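Local coordinates for sister chromatid cohesion protein (Chaetomium thermophilum, PDB 5T8V), which probably loads cohesin onto chromatin, the chain here being the C-terminal HEAT-repeat fragment of the cohesin loader Scc2, at residues Pro964-Gln967 / Leu968-Arg971; Phe1056-Val1059 / Phe1060-Ile1064; Leu1297-Ala1300 / Met1301-Val1305. One frame throughout, in Å; residues are numbered along the deposited sequence.

Contact 1 (Pro964-Gln967 / Leu968-Arg971)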
loop_
_atom_site.group_PDB
_atom_site.type_symbol
_atom_site.label_atom_id
_atom_site.label_comp_id
_atom_site.label_asym_id
_atom_site.label_seq_id
_atom_site.Cartn_x
_atom_site.Cartn_y
_atom_site.Cartn_z
ATOM N N PRO A 964 53.119 -0.437 55.145
ATOM C CA PRO A 964 51.901 -0.799 54.403
ATOM C C PRO A 964 51.878 -0.307 52.961
ATOM O O PRO A 964 50.945 0.393 52.560
ATOM C CB PRO A 964 50.784 -0.137 55.225
ATOM C CG PRO A 964 51.349 0.022 56.580
ATOM C CD PRO A 964 52.802 0.300 56.381
ATOM N N LEU A 965 52.884 -0.675 52.168
ATOM C CA LEU A 965 52.898 -0.328 50.751
ATOM C C LEU A 965 52.718 1.173 50.551
ATOM O O LEU A 965 52.973 1.965 51.464
ATOM C CB LEU A 965 51.800 -1.101 50.014
ATOM C CG LEU A 965 51.911 -2.624 50.055
ATOM C CD1 LEU A 965 50.612 -3.262 49.590
ATOM C CD2 LEU A 965 53.071 -3.092 49.189
ATOM N N ASP A 966 52.291 1.569 49.356
ATOM C CA ASP A 966 51.960 2.953 49.044
ATOM C C ASP A 966 51.184 2.942 47.734
ATOM O O ASP A 966 51.031 1.899 47.093
ATOM C CB ASP A 966 53.208 3.836 48.945
ATOM C CG ASP A 966 54.254 3.270 48.003
ATOM O OD1 ASP A 966 53.908 2.401 47.177
ATOM O OD2 ASP A 966 55.425 3.698 48.087
ATOM N N GLN A 967 50.693 4.117 47.341
ATOM C CA GLN A 967 49.881 4.201 46.135
ATOM C C GLN A 967 50.662 3.862 44.871
ATOM O O GLN A 967 50.047 3.678 43.816
ATOM C CB GLN A 967 49.275 5.601 46.008
ATOM C CG GLN A 967 47.951 5.634 45.264
ATOM C CD GLN A 967 46.870 4.836 45.973
ATOM O OE1 GLN A 967 46.642 5.008 47.169
ATOM N NE2 GLN A 967 46.208 3.950 45.237
ATOM N N LEU A 968 51.989 3.768 44.951
ATOM C CA LEU A 968 52.826 3.456 43.798
ATOM C C LEU A 968 53.193 1.982 43.711
ATOM O O LEU A 968 53.159 1.406 42.621
ATOM C CB LEU A 968 54.106 4.298 43.838
ATOM C CG LEU A 968 55.175 3.985 42.786
ATOM C CD1 LEU A 968 54.595 4.018 41.380
ATOM C CD2 LEU A 968 56.332 4.963 42.904
ATOM N N LYS A 969 53.547 1.354 44.834
ATOM C CA LYS A 969 53.874 -0.068 44.807
ATOM C C LYS A 969 52.659 -0.916 44.449
ATOM O O LYS A 969 52.810 -1.994 43.861
ATOM C CB LYS A 969 54.447 -0.502 46.158
ATOM C CG LYS A 969 55.827 0.072 46.466
ATOM C CD LYS A 969 56.394 -0.495 47.760
ATOM C CE LYS A 969 57.717 0.167 48.126
ATOM N NZ LYS A 969 57.536 1.572 48.586
ATOM N N ILE A 970 51.454 -0.451 44.787
ATOM C CA ILE A 970 50.247 -1.197 44.449
ATOM C C ILE A 970 50.060 -1.254 42.938
ATOM O O ILE A 970 49.629 -2.276 42.392
ATOM C CB ILE A 970 49.023 -0.576 45.149
ATOM C CG1 ILE A 970 49.124 -0.787 46.663
ATOM C CG2 ILE A 970 47.721 -1.179 44.606
ATOM C CD1 ILE A 970 48.028 -0.103 47.469
ATOM N N ARG A 971 50.366 -0.160 42.239
ATOM C CA ARG A 971 50.265 -0.167 40.783
ATOM C C ARG A 971 51.349 -1.044 40.169
ATOM O O ARG A 971 51.090 -1.792 39.216
ATOM C CB ARG A 971 50.339 1.264 40.248
ATOM C CG ARG A 971 49.223 2.161 40.775
ATOM C CD ARG A 971 49.218 3.538 40.126
ATOM N NE ARG A 971 50.372 4.344 40.513
ATOM C CZ ARG A 971 50.481 5.652 40.293
ATOM N NH1 ARG A 971 49.501 6.314 39.689
ATOM N NH2 ARG A 971 51.569 6.301 40.682
#
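L968 meets D966 where the loop after helix 940-960 turns into helix 969-986, and the aspartate caps the start of that helix. The L968 amide makes a weak bond to D966 OD1, 3.2 Å from N to oxygen. K969 completes the cap: its backbone N lies 2.6 Å from D966 OD1 in a nearly straight bond (166°), entering close to the C-O axis of the carboxylate. The lysine side chain crosses that of D966 at about a right angle, straight as far as CE and then bent at chi4 (72°) to bring NZ within 3.0 Å of D966 OD2. This salt bridge comes from above the carboxylate, 49° out of its plane. OD1 thus takes the backbone amides of L968 (weakly) and K969, while OD2 takes the ammonium of K969. I970 gives a weak backbone bond to D966 O, and its CG1 packs 4.1 Å from L965 CD1, the two side chains again crossing nearly at right angles. L965 also leans on T956 and A960 of helix 940-960, while I970 faces D1027 and V1028 of helix 1026-1042. The R971 side chain passes the Q967 carbonyl, with R971 CG 3.5 Å from Q967 O.

Contact 2 (Phe1056-Val1059 / Phe1060-Ile1064)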
loop_
_atom_site.group_PDB
_atom_site.type_symbol
_atom_site.label_atom_id
_atom_site.label_comp_id
_atom_site.label_asym_id
_atom_site.label_seq_id
_atom_site.Cartn_x
_atom_site.Cartn_y
_atom_site.Cartn_z
ATOM N N PHE A 1056 38.230 -17.934 45.908
ATOM C CA PHE A 1056 36.973 -17.726 45.194
ATOM C C PHE A 1056 35.793 -17.732 46.158
ATOM O O PHE A 1056 34.940 -16.835 46.120
ATOM C CB PHE A 1056 36.795 -18.800 44.115
ATOM C CG PHE A 1056 37.675 -18.614 42.900
ATOM C CD1 PHE A 1056 38.576 -17.562 42.813
ATOM C CD2 PHE A 1056 37.588 -19.496 41.834
ATOM C CE1 PHE A 1056 39.371 -17.402 41.693
ATOM C CE2 PHE A 1056 38.382 -19.339 40.712
ATOM C CZ PHE A 1056 39.273 -18.291 40.643
ATOM N N GLN A 1057 35.724 -18.738 47.033
ATOM C CA GLN A 1057 34.685 -18.752 48.057
ATOM C C GLN A 1057 34.729 -17.482 48.895
ATOM O O GLN A 1057 33.683 -16.916 49.231
ATOM C CB GLN A 1057 34.837 -19.985 48.949
ATOM C CG GLN A 1057 34.182 -21.245 48.397
ATOM C CD GLN A 1057 32.667 -21.168 48.403
ATOM O OE1 GLN A 1057 32.086 -20.111 48.654
ATOM N NE2 GLN A 1057 32.017 -22.294 48.129
ATOM N N GLN A 1058 35.932 -17.021 49.243
ATOM C CA GLN A 1058 36.054 -15.767 49.979
ATOM C C GLN A 1058 35.462 -14.610 49.185
ATOM O O GLN A 1058 34.749 -13.764 49.738
ATOM C CB GLN A 1058 37.523 -15.498 50.305
ATOM C CG GLN A 1058 37.750 -14.346 51.277
ATOM C CD GLN A 1058 37.105 -14.574 52.635
ATOM O OE1 GLN A 1058 36.594 -13.639 53.250
ATOM N NE2 GLN A 1058 37.133 -15.814 53.113
ATOM N N VAL A 1059 35.740 -14.563 47.881
ATOM C CA VAL A 1059 35.197 -13.511 47.025
ATOM C C VAL A 1059 33.675 -13.523 47.083
ATOM O O VAL A 1059 33.035 -12.512 47.400
ATOM C CB VAL A 1059 35.705 -13.682 45.583
ATOM C CG1 VAL A 1059 34.861 -12.881 44.596
ATOM C CG2 VAL A 1059 37.160 -13.262 45.482
ATOM N N PHE A 1060 33.073 -14.673 46.771
ATOM C CA PHE A 1060 31.617 -14.755 46.747
ATOM C C PHE A 1060 31.014 -14.447 48.111
ATOM O O PHE A 1060 29.919 -13.878 48.190
ATOM C CB PHE A 1060 31.180 -16.138 46.266
ATOM C CG PHE A 1060 31.483 -16.398 44.816
ATOM C CD1 PHE A 1060 31.064 -15.512 43.837
ATOM C CD2 PHE A 1060 32.193 -17.524 44.434
ATOM C CE1 PHE A 1060 31.342 -15.748 42.505
ATOM C CE2 PHE A 1060 32.476 -17.764 43.103
ATOM C CZ PHE A 1060 32.050 -16.876 42.138
ATOM N N ASP A 1061 31.708 -14.804 49.194
ATOM C CA ASP A 1061 31.205 -14.491 50.527
ATOM C C ASP A 1061 31.231 -12.990 50.788
ATOM O O ASP A 1061 30.278 -12.435 51.347
ATOM C CB ASP A 1061 32.020 -15.232 51.588
ATOM C CG ASP A 1061 31.738 -16.723 51.610
ATOM O OD1 ASP A 1061 30.650 -17.132 51.153
ATOM O OD2 ASP A 1061 32.602 -17.485 52.093
ATOM N N ASP A 1062 32.313 -12.316 50.390
ATOM C CA ASP A 1062 32.421 -10.880 50.620
ATOM C C ASP A 1062 31.385 -10.086 49.834
ATOM O O ASP A 1062 31.109 -8.934 50.188
ATOM C CB ASP A 1062 33.827 -10.400 50.260
ATOM C CG ASP A 1062 34.888 -10.964 51.185
ATOM O OD1 ASP A 1062 34.610 -11.981 51.856
ATOM O OD2 ASP A 1062 36.001 -10.396 51.238
ATOM N N GLN A 1063 30.808 -10.669 48.782
ATOM C CA GLN A 1063 29.778 -10.005 47.981
ATOM C C GLN A 1063 30.279 -8.673 47.423
ATOM O O GLN A 1063 29.556 -7.675 47.409
ATOM C CB GLN A 1063 28.495 -9.804 48.792
ATOM C CG GLN A 1063 27.687 -11.075 49.005
ATOM C CD GLN A 1063 26.357 -10.810 49.683
ATOM O OE1 GLN A 1063 26.196 -9.817 50.392
ATOM N NE2 GLN A 1063 25.393 -11.694 49.460
ATOM N N ILE A 1064 31.521 -8.656 46.957
ATOM C CA ILE A 1064 32.124 -7.467 46.359
ATOM C C ILE A 1064 31.969 -7.576 44.846
ATOM O O ILE A 1064 32.456 -8.555 44.258
ATOM C CB ILE A 1064 33.601 -7.326 46.754
ATOM C CG1 ILE A 1064 33.720 -7.161 48.273
ATOM C CG2 ILE A 1064 34.235 -6.134 46.035
ATOM C CD1 ILE A 1064 35.145 -7.161 48.794
#
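The C-terminal turns of helix 1050-1062, one helix of the HEAT-repeat array, hold this contact, in which the F1060 ring lies by the F1056 carbonyl. Backbone bonds continue the helix: F1060 N reaches F1056 O at 2.9 Å, D1061 N reaches Q1057 O and D1062 N reaches Q1058 O. With CG opposite its own carbonyl carbon (chi1 -69°), F1060 turns its ring back towards the preceding turn, and its CD2 comes 3.3 Å from F1056 O, obliquely to the ring plane. The F1060 side chain also meets F1125 of helix 1115-1133, ring planes at about 55°, and touches D1128 and I1132 of that helix as well as V1071 of helix 1065-1086. F1056 also rests on V1071, and V1059 packs against L1067 and, on helix 1026-1042, L1033, so this helix is wedged among three others. Q1057 crosses D1061 obliquely and touches R1124 of helix 1115-1133. The main polar partner of D1062 is R1029, whose NH2 forms a salt bridge with D1062 OD2. Q1063 is the first residue past the helix, with positive phi (57°); its N makes a weak, bent bond to V1059 O at 3.2 Å.

Contact 3 (Leu1297-Ala1300 / Met1301-Val1305)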
loop_
_atom_site.group_PDB
_atom_site.type_symbol
_atom_site.label_atom_id
_atom_site.label_comp_id
_atom_site.label_asym_id
_atom_site.label_seq_id
_atom_site.Cartn_x
_atom_site.Cartn_y
_atom_site.Cartn_z
ATOM N N LEU A 1297 -10.616 -23.354 31.990
ATOM C CA LEU A 1297 -10.092 -22.355 32.916
ATOM C C LEU A 1297 -11.224 -21.662 33.663
ATOM O O LEU A 1297 -11.250 -21.646 34.898
ATOM C CB LEU A 1297 -9.239 -21.338 32.153
ATOM C CG LEU A 1297 -8.769 -20.111 32.940
ATOM C CD1 LEU A 1297 -7.972 -20.521 34.168
ATOM C CD2 LEU A 1297 -7.946 -19.193 32.048
ATOM N N VAL A 1298 -12.176 -21.080 32.927
ATOM C CA VAL A 1298 -13.306 -20.420 33.572
ATOM C C VAL A 1298 -14.133 -21.428 34.353
ATOM O O VAL A 1298 -14.801 -21.072 35.331
ATOM C CB VAL A 1298 -14.164 -19.668 32.532
ATOM C CG1 VAL A 1298 -13.318 -18.650 31.775
ATOM C CG2 VAL A 1298 -14.832 -20.640 31.569
ATOM N N ALA A 1299 -14.111 -22.697 33.937
ATOM C CA ALA A 1299 -14.766 -23.738 34.719
ATOM C C ALA A 1299 -14.086 -23.906 36.071
ATOM O O ALA A 1299 -14.756 -24.044 37.102
ATOM C CB ALA A 1299 -14.763 -25.056 33.945
ATOM N N ALA A 1300 -12.752 -23.887 36.088
ATOM C CA ALA A 1300 -12.026 -24.013 37.346
ATOM C C ALA A 1300 -12.208 -22.775 38.215
ATOM O O ALA A 1300 -12.267 -22.878 39.446
ATOM C CB ALA A 1300 -10.544 -24.262 37.073
ATOM N N MET A 1301 -12.297 -21.596 37.595
ATOM C CA MET A 1301 -12.502 -20.371 38.362
ATOM C C MET A 1301 -13.896 -20.337 38.976
ATOM O O MET A 1301 -14.056 -19.987 40.151
ATOM C CB MET A 1301 -12.271 -19.150 37.471
ATOM C CG MET A 1301 -10.836 -19.006 36.982
ATOM S SD MET A 1301 -10.500 -17.421 36.182
ATOM C CE MET A 1301 -11.506 -17.549 34.711
ATOM N N GLU A 1302 -14.919 -20.698 38.199
ATOM C CA GLU A 1302 -16.266 -20.802 38.751
ATOM C C GLU A 1302 -16.325 -21.851 39.855
ATOM O O GLU A 1302 -16.989 -21.649 40.880
ATOM C CB GLU A 1302 -17.264 -21.137 37.642
ATOM C CG GLU A 1302 -17.434 -20.043 36.601
ATOM C CD GLU A 1302 -18.284 -20.488 35.424
ATOM O OE1 GLU A 1302 -18.731 -21.654 35.419
ATOM O OE2 GLU A 1302 -18.503 -19.671 34.505
ATOM N N ARG A 1303 -15.639 -22.979 39.664
ATOM C CA ARG A 1303 -15.634 -24.028 40.678
ATOM C C ARG A 1303 -15.012 -23.528 41.977
ATOM O O ARG A 1303 -15.576 -23.708 43.063
ATOM C CB ARG A 1303 -14.888 -25.254 40.145
ATOM C CG ARG A 1303 -14.929 -26.468 41.062
ATOM C CD ARG A 1303 -14.547 -27.749 40.326
ATOM N NE ARG A 1303 -13.247 -27.647 39.659
ATOM C CZ ARG A 1303 -13.066 -27.414 38.361
ATOM N NH1 ARG A 1303 -14.101 -27.257 37.543
ATOM N NH2 ARG A 1303 -11.835 -27.343 37.871
ATOM N N LEU A 1304 -13.848 -22.880 41.882
ATOM C CA LEU A 1304 -13.194 -22.344 43.071
ATOM C C LEU A 1304 -14.069 -21.304 43.760
ATOM O O LEU A 1304 -14.320 -21.385 44.968
ATOM C CB LEU A 1304 -11.841 -21.737 42.693
ATOM C CG LEU A 1304 -11.176 -20.851 43.752
ATOM C CD1 LEU A 1304 -10.986 -21.603 45.064
ATOM C CD2 LEU A 1304 -9.847 -20.321 43.239
ATOM N N VAL A 1305 -14.536 -20.309 43.002
ATOM C CA VAL A 1305 -15.346 -19.243 43.585
ATOM C C VAL A 1305 -16.570 -19.823 44.282
ATOM O O VAL A 1305 -16.916 -19.418 45.398
ATOM C CB VAL A 1305 -15.734 -18.223 42.497
ATOM C CG1 VAL A 1305 -16.767 -17.233 43.012
ATOM C CG2 VAL A 1305 -14.497 -17.484 42.004
#
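M1301 reaches back along helix 1291-1319 to V1298 and L1297, one turn earlier in the C-terminal part of the Scc2 fragment. Its CG stands opposite its own carbonyl carbon (chi1 -65°), and a final bend at chi3 brings CE against the preceding turn. There the methyl lies 3.6 Å from V1298 CG1, equally near V1298 CA, and 4.1 Å from L1297 CG, so it sits against two neighbouring residues at once. All three side chains are buried between helices: L1249 and V1253 of helix 1243-1254 and L1283 of helix 1271-1284 meet L1297, while L1384 of helix 1364-1387 meets V1298. M1301 itself also touches V1253, L1283 and I1377. An alanine here would take away CG, SD and CE, which is likely to leave V1298 and L1297 without their shared contact and open a gap facing helices 1243-1254, 1271-1284 and 1364-1387.

A1300 is the second centre. The R1303 guanidinium lies with one face over A1300 CA, NH2 standing 3.4 Å from that carbon and as close to A1300 CB. The arginine gets there by extending first and then bending at chi3 (55°), which turns its head back along the helix. In the backbone, M1301 N bonds to L1297 O at 2.9 Å in the carbonyl plane, and L1304 N bonds to A1300 O at 2.9 Å. E1302 lays its CG against V1298 O, 3.1 Å away, and extends to a salt bridge with R1381 of helix 1364-1387. The chemistry thus divides round the helix: apolar contacts of the M1301 methyl lie on the buried face, whereas charged groups lie along the more open side, E1302 tying it to a neighbouring helix.

Contacts 1 and 2 are neighbours on the same side of the chain's centre, their own centres 24 Å apart and their nearest atoms about 14 Å apart. They do not touch, but helix 1026-1042 joins them: D1027 and V1028 meet contact 1, while R1029 and L1033 meet contact 2. Contact 1 caps the start of a helix and contact 2 closes the end of one, within a row of stacked HEAT-type helices. Contact 3 lies later in the chain and well away, 49 Å from contact 2 and 70 Å from contact 1 between centres, and sits mid-helix within the sister chromatid cohesion C-terminal family region. All three are local contacts whose side chains also touch neighbouring helices of the same chain.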